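Local coordinates for protein putative invasin (Yersinia pseudotuberculosis IP 31758, PDB 5N40) that probably serves as a cell-surface adhesin of the invasin type, with immunoglobulin-like domains carrying a C-type lectin-like adhesion domain at the far end, at residues A[233-247]-A[293-306]. The protein carries 1 engineered substitution. Numbering follows the deposited sequence. Where two conformers were deposited one is given.
Sequences MAETLTASGVTFKRP and LYPLNQIQTVAGWP
The indole of Trp305 is held between Leu237 on one face and Arg246 with Pro247 on the other. Leu237 CD1 lies 3.9 Å from the centroid of the six-membered ring. Arg246 CA meets the opposite face at 3.8 Å from that same centroid, and Pro247 CD sits beside it over the five-membered ring, all three as CH-pi contacts. With CG anti to its carbonyl carbon (chi1 -64°), Trp305 directs its six-membered ring toward the hairpin, where CH2 touches Phe244 CB. Met233 crosses the indole at about a right angle, its SD making an oblique Met-aromatic contact. Two hydrogen bonds fix the register. Ala234 N donates to Ala303 O (3.1 Å) in the carbonyl plane and nearly straight, at 164°. Ala234 O in turn accepts from Trp305 NE1 (3.0 Å), tilted from the indole plane, so the buried indole N-H is satisfied. Further along, apolar contacts continue from Leu237 CD1 to Ala303 CB (3.7 Å), while Leu237 CD2 approaches the Tyr294 ring obliquely. One water links Thr238 O (2.6 Å) to Tyr294 OH (2.8 Å), and Leu293 CD2 touches Ala239 CB. Pro247 CG rests against Pro306 CD at 3.7 Å, both prolines touching Trp267. Leu290 of helix 284-293 also packs on Leu237 and Phe244. The tryptophan thus joins a two-stranded antiparallel hairpin to the loop after helix 298-301 within the C-type lectin-like adhesion domain.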
# COMPACT_ATOMS: atom_id res chain seq x y z
N MET A 233 -18.62 -11.73 2.75
CA MET A 233 -19.21 -13.03 3.02
C MET A 233 -20.26 -13.36 1.97
O MET A 233 -20.99 -12.48 1.50
CB MET A 233 -19.83 -13.05 4.42
CG MET A 233 -20.46 -14.36 4.83
SD MET A 233 -21.29 -14.24 6.42
CE MET A 233 -19.88 -13.80 7.44
N ALA A 234 -20.34 -14.64 1.59
CA ALA A 234 -21.39 -15.08 0.67
C ALA A 234 -22.76 -14.73 1.22
O ALA A 234 -23.10 -15.09 2.35
CB ALA A 234 -21.29 -16.58 0.43
N GLU A 235 -23.57 -14.04 0.41
CA GLU A 235 -24.92 -13.69 0.84
C GLU A 235 -25.83 -14.91 0.83
O GLU A 235 -26.70 -15.06 1.69
CB GLU A 235 -25.51 -12.61 -0.06
CG GLU A 235 -24.80 -11.26 0.02
CD GLU A 235 -25.02 -10.54 1.34
OE1 GLU A 235 -25.94 -10.91 2.10
OE2 GLU A 235 -24.26 -9.58 1.62
N THR A 236 -25.67 -15.76 -0.19
CA THR A 236 -26.36 -17.04 -0.30
C THR A 236 -25.38 -18.08 -0.82
O THR A 236 -24.35 -17.76 -1.42
CB THR A 236 -27.57 -16.97 -1.25
OG1 THR A 236 -27.12 -16.70 -2.58
CG2 THR A 236 -28.54 -15.88 -0.82
N LEU A 237 -25.70 -19.35 -0.58
CA LEU A 237 -25.02 -20.48 -1.20
C LEU A 237 -26.08 -21.44 -1.74
O LEU A 237 -27.18 -21.53 -1.21
CB LEU A 237 -24.12 -21.21 -0.21
CG LEU A 237 -22.98 -20.41 0.44
CD1 LEU A 237 -22.39 -21.20 1.60
CD2 LEU A 237 -21.89 -20.08 -0.58
N THR A 238 -25.74 -22.15 -2.81
CA THR A 238 -26.67 -23.08 -3.43
C THR A 238 -26.07 -24.47 -3.51
O THR A 238 -24.90 -24.65 -3.85
CB THR A 238 -27.07 -22.59 -4.82
OG1 THR A 238 -27.65 -21.28 -4.71
CG2 THR A 238 -28.08 -23.53 -5.46
N ALA A 239 -26.90 -25.47 -3.20
CA ALA A 239 -26.49 -26.87 -3.33
C ALA A 239 -27.66 -27.66 -3.90
O ALA A 239 -28.67 -27.85 -3.21
CB ALA A 239 -26.03 -27.44 -1.99
N SER A 240 -27.53 -28.07 -5.15
CA SER A 240 -28.48 -28.95 -5.82
C SER A 240 -29.92 -28.43 -5.69
O SER A 240 -30.83 -29.11 -5.22
CB SER A 240 -28.34 -30.37 -5.28
OG SER A 240 -27.03 -30.84 -5.55
N GLY A 241 -30.11 -27.19 -6.15
CA GLY A 241 -31.43 -26.60 -6.22
C GLY A 241 -31.98 -26.08 -4.91
O GLY A 241 -33.15 -25.68 -4.87
N VAL A 242 -31.18 -26.07 -3.85
CA VAL A 242 -31.59 -25.51 -2.56
C VAL A 242 -30.66 -24.33 -2.27
O VAL A 242 -29.44 -24.47 -2.38
CB VAL A 242 -31.53 -26.56 -1.44
CG1 VAL A 242 -32.06 -25.99 -0.12
CG2 VAL A 242 -32.34 -27.80 -1.83
N THR A 243 -31.24 -23.19 -1.93
CA THR A 243 -30.50 -21.96 -1.70
C THR A 243 -30.57 -21.59 -0.22
O THR A 243 -31.65 -21.63 0.37
CB THR A 243 -31.04 -20.81 -2.56
OG1 THR A 243 -30.86 -21.12 -3.94
CG2 THR A 243 -30.32 -19.50 -2.25
N PHE A 244 -29.42 -21.24 0.35
CA PHE A 244 -29.28 -20.99 1.78
C PHE A 244 -28.77 -19.57 2.00
O PHE A 244 -27.82 -19.14 1.34
CB PHE A 244 -28.29 -21.98 2.41
CG PHE A 244 -28.60 -23.44 2.14
CD1 PHE A 244 -28.21 -24.04 0.94
CD2 PHE A 244 -29.22 -24.22 3.09
CE1 PHE A 244 -28.47 -25.37 0.70
CE2 PHE A 244 -29.48 -25.56 2.85
CZ PHE A 244 -29.10 -26.13 1.65
N LYS A 245 -29.39 -18.85 2.93
CA LYS A 245 -29.00 -17.47 3.24
C LYS A 245 -27.97 -17.45 4.36
O LYS A 245 -28.02 -18.27 5.28
CB LYS A 245 -30.24 -16.66 3.65
CG LYS A 245 -30.06 -15.15 3.61
CD LYS A 245 -31.29 -14.45 4.19
CE LYS A 245 -31.32 -12.97 3.86
NZ LYS A 245 -30.04 -12.29 4.27
N ARG A 246 -27.02 -16.51 4.27
CA ARG A 246 -26.08 -16.34 5.36
C ARG A 246 -26.84 -16.05 6.65
O ARG A 246 -27.98 -15.58 6.61
CB ARG A 246 -25.10 -15.21 5.06
CG ARG A 246 -25.72 -13.83 4.97
CD ARG A 246 -24.65 -12.76 5.06
NE ARG A 246 -25.15 -11.40 4.87
CZ ARG A 246 -25.68 -10.63 5.82
NH1 ARG A 246 -25.80 -11.07 7.07
NH2 ARG A 246 -26.09 -9.41 5.52
N PRO A 247 -26.24 -16.31 7.80
CA PRO A 247 -26.87 -15.91 9.06
C PRO A 247 -26.95 -14.40 9.18
O PRO A 247 -26.21 -13.65 8.54
CB PRO A 247 -25.96 -16.51 10.14
CG PRO A 247 -24.66 -16.76 9.46
CD PRO A 247 -24.98 -17.05 8.02
N LEU A 293 -20.56 -29.68 -0.17
CA LEU A 293 -20.03 -28.81 -1.21
C LEU A 293 -18.82 -28.04 -0.70
O LEU A 293 -17.86 -27.81 -1.46
CB LEU A 293 -21.13 -27.86 -1.68
CG LEU A 293 -21.24 -27.55 -3.17
CD1 LEU A 293 -21.44 -28.81 -3.98
CD2 LEU A 293 -22.41 -26.60 -3.39
N TYR A 294 -18.83 -27.63 0.57
CA TYR A 294 -17.75 -26.85 1.18
C TYR A 294 -17.32 -27.53 2.47
O TYR A 294 -17.58 -27.03 3.57
CB TYR A 294 -18.21 -25.42 1.46
CG TYR A 294 -18.83 -24.73 0.26
CD1 TYR A 294 -18.03 -24.14 -0.71
CD2 TYR A 294 -20.21 -24.68 0.10
CE1 TYR A 294 -18.60 -23.51 -1.81
CE2 TYR A 294 -20.78 -24.05 -0.99
CZ TYR A 294 -19.98 -23.47 -1.94
OH TYR A 294 -20.56 -22.85 -3.03
N PRO A 295 -16.64 -28.67 2.38
CA PRO A 295 -16.38 -29.50 3.56
C PRO A 295 -15.17 -29.01 4.34
O PRO A 295 -14.49 -28.06 3.95
CB PRO A 295 -16.14 -30.88 2.95
CG PRO A 295 -15.47 -30.59 1.65
CD PRO A 295 -16.07 -29.28 1.16
N LEU A 296 -14.90 -29.67 5.47
CA LEU A 296 -13.67 -29.43 6.24
C LEU A 296 -13.58 -27.97 6.70
O LEU A 296 -12.50 -27.37 6.71
CB LEU A 296 -12.44 -29.81 5.42
CG LEU A 296 -12.54 -31.12 4.65
CD1 LEU A 296 -11.32 -31.31 3.79
CD2 LEU A 296 -12.74 -32.31 5.58
N ASN A 297 -14.72 -27.41 7.11
CA ASN A 297 -14.87 -26.04 7.57
C ASN A 297 -14.70 -25.00 6.46
O ASN A 297 -14.47 -23.82 6.74
CB ASN A 297 -13.91 -25.71 8.72
CG ASN A 297 -14.43 -24.59 9.59
OD1 ASN A 297 -15.64 -24.45 9.76
ND2 ASN A 297 -13.52 -23.78 10.13
N GLN A 298 -14.81 -25.42 5.20
CA GLN A 298 -14.81 -24.44 4.12
C GLN A 298 -16.11 -23.65 4.06
O GLN A 298 -16.16 -22.63 3.36
CB GLN A 298 -14.52 -25.15 2.80
CG GLN A 298 -13.04 -25.54 2.69
CD GLN A 298 -12.68 -26.29 1.42
OE1 GLN A 298 -11.97 -25.76 0.56
NE2 GLN A 298 -13.15 -27.52 1.31
N ILE A 299 -17.14 -24.04 4.81
CA ILE A 299 -18.26 -23.13 5.02
C ILE A 299 -17.75 -21.82 5.60
O ILE A 299 -18.27 -20.75 5.27
CB ILE A 299 -19.33 -23.79 5.92
CG1 ILE A 299 -20.05 -24.92 5.15
CG2 ILE A 299 -20.34 -22.78 6.42
CD1 ILE A 299 -20.91 -24.45 4.00
N GLN A 300 -16.71 -21.89 6.43
CA GLN A 300 -16.07 -20.69 6.96
C GLN A 300 -14.95 -20.16 6.06
O GLN A 300 -14.91 -18.97 5.75
CB GLN A 300 -15.51 -20.98 8.36
CG GLN A 300 -14.91 -19.75 9.07
CD GLN A 300 -13.95 -20.12 10.19
OE1 GLN A 300 -14.30 -20.89 11.09
NE2 GLN A 300 -12.75 -19.57 10.15
N THR A 301 -14.03 -21.03 5.63
CA THR A 301 -12.83 -20.54 4.97
C THR A 301 -13.03 -20.22 3.48
O THR A 301 -12.20 -19.52 2.90
CB THR A 301 -11.68 -21.54 5.15
OG1 THR A 301 -12.09 -22.85 4.77
CG2 THR A 301 -11.24 -21.57 6.61
N VAL A 302 -14.10 -20.69 2.86
CA VAL A 302 -14.44 -20.29 1.49
C VAL A 302 -15.55 -19.25 1.47
O VAL A 302 -15.41 -18.20 0.84
CB VAL A 302 -14.82 -21.52 0.64
CG1 VAL A 302 -15.36 -21.09 -0.72
CG2 VAL A 302 -13.61 -22.42 0.44
N ALA A 303 -16.66 -19.53 2.16
CA ALA A 303 -17.83 -18.65 2.10
C ALA A 303 -17.90 -17.66 3.25
O ALA A 303 -18.67 -16.70 3.15
CB ALA A 303 -19.12 -19.48 2.09
N GLY A 304 -17.14 -17.86 4.32
CA GLY A 304 -17.09 -16.94 5.43
C GLY A 304 -18.11 -17.14 6.52
O GLY A 304 -18.07 -16.42 7.52
N TRP A 305 -19.02 -18.11 6.41
CA TRP A 305 -20.07 -18.22 7.42
C TRP A 305 -19.49 -18.70 8.75
O TRP A 305 -18.57 -19.52 8.76
CB TRP A 305 -21.18 -19.18 6.97
CG TRP A 305 -21.93 -18.73 5.77
CD1 TRP A 305 -21.59 -17.72 4.92
CD2 TRP A 305 -23.15 -19.28 5.26
NE1 TRP A 305 -22.52 -17.60 3.93
CE2 TRP A 305 -23.49 -18.55 4.11
CE3 TRP A 305 -23.98 -20.32 5.68
CZ2 TRP A 305 -24.64 -18.82 3.37
CZ3 TRP A 305 -25.12 -20.60 4.93
CH2 TRP A 305 -25.44 -19.85 3.79
N PRO A 306 -20.01 -18.22 9.88
CA PRO A 306 -19.48 -18.64 11.19
C PRO A 306 -19.95 -20.05 11.54
O PRO A 306 -21.15 -20.33 11.52
CB PRO A 306 -20.07 -17.61 12.16
CG PRO A 306 -21.35 -17.20 11.50
CD PRO A 306 -21.08 -17.22 10.02
O HOH W 1 -23.08 -22.77 -4.18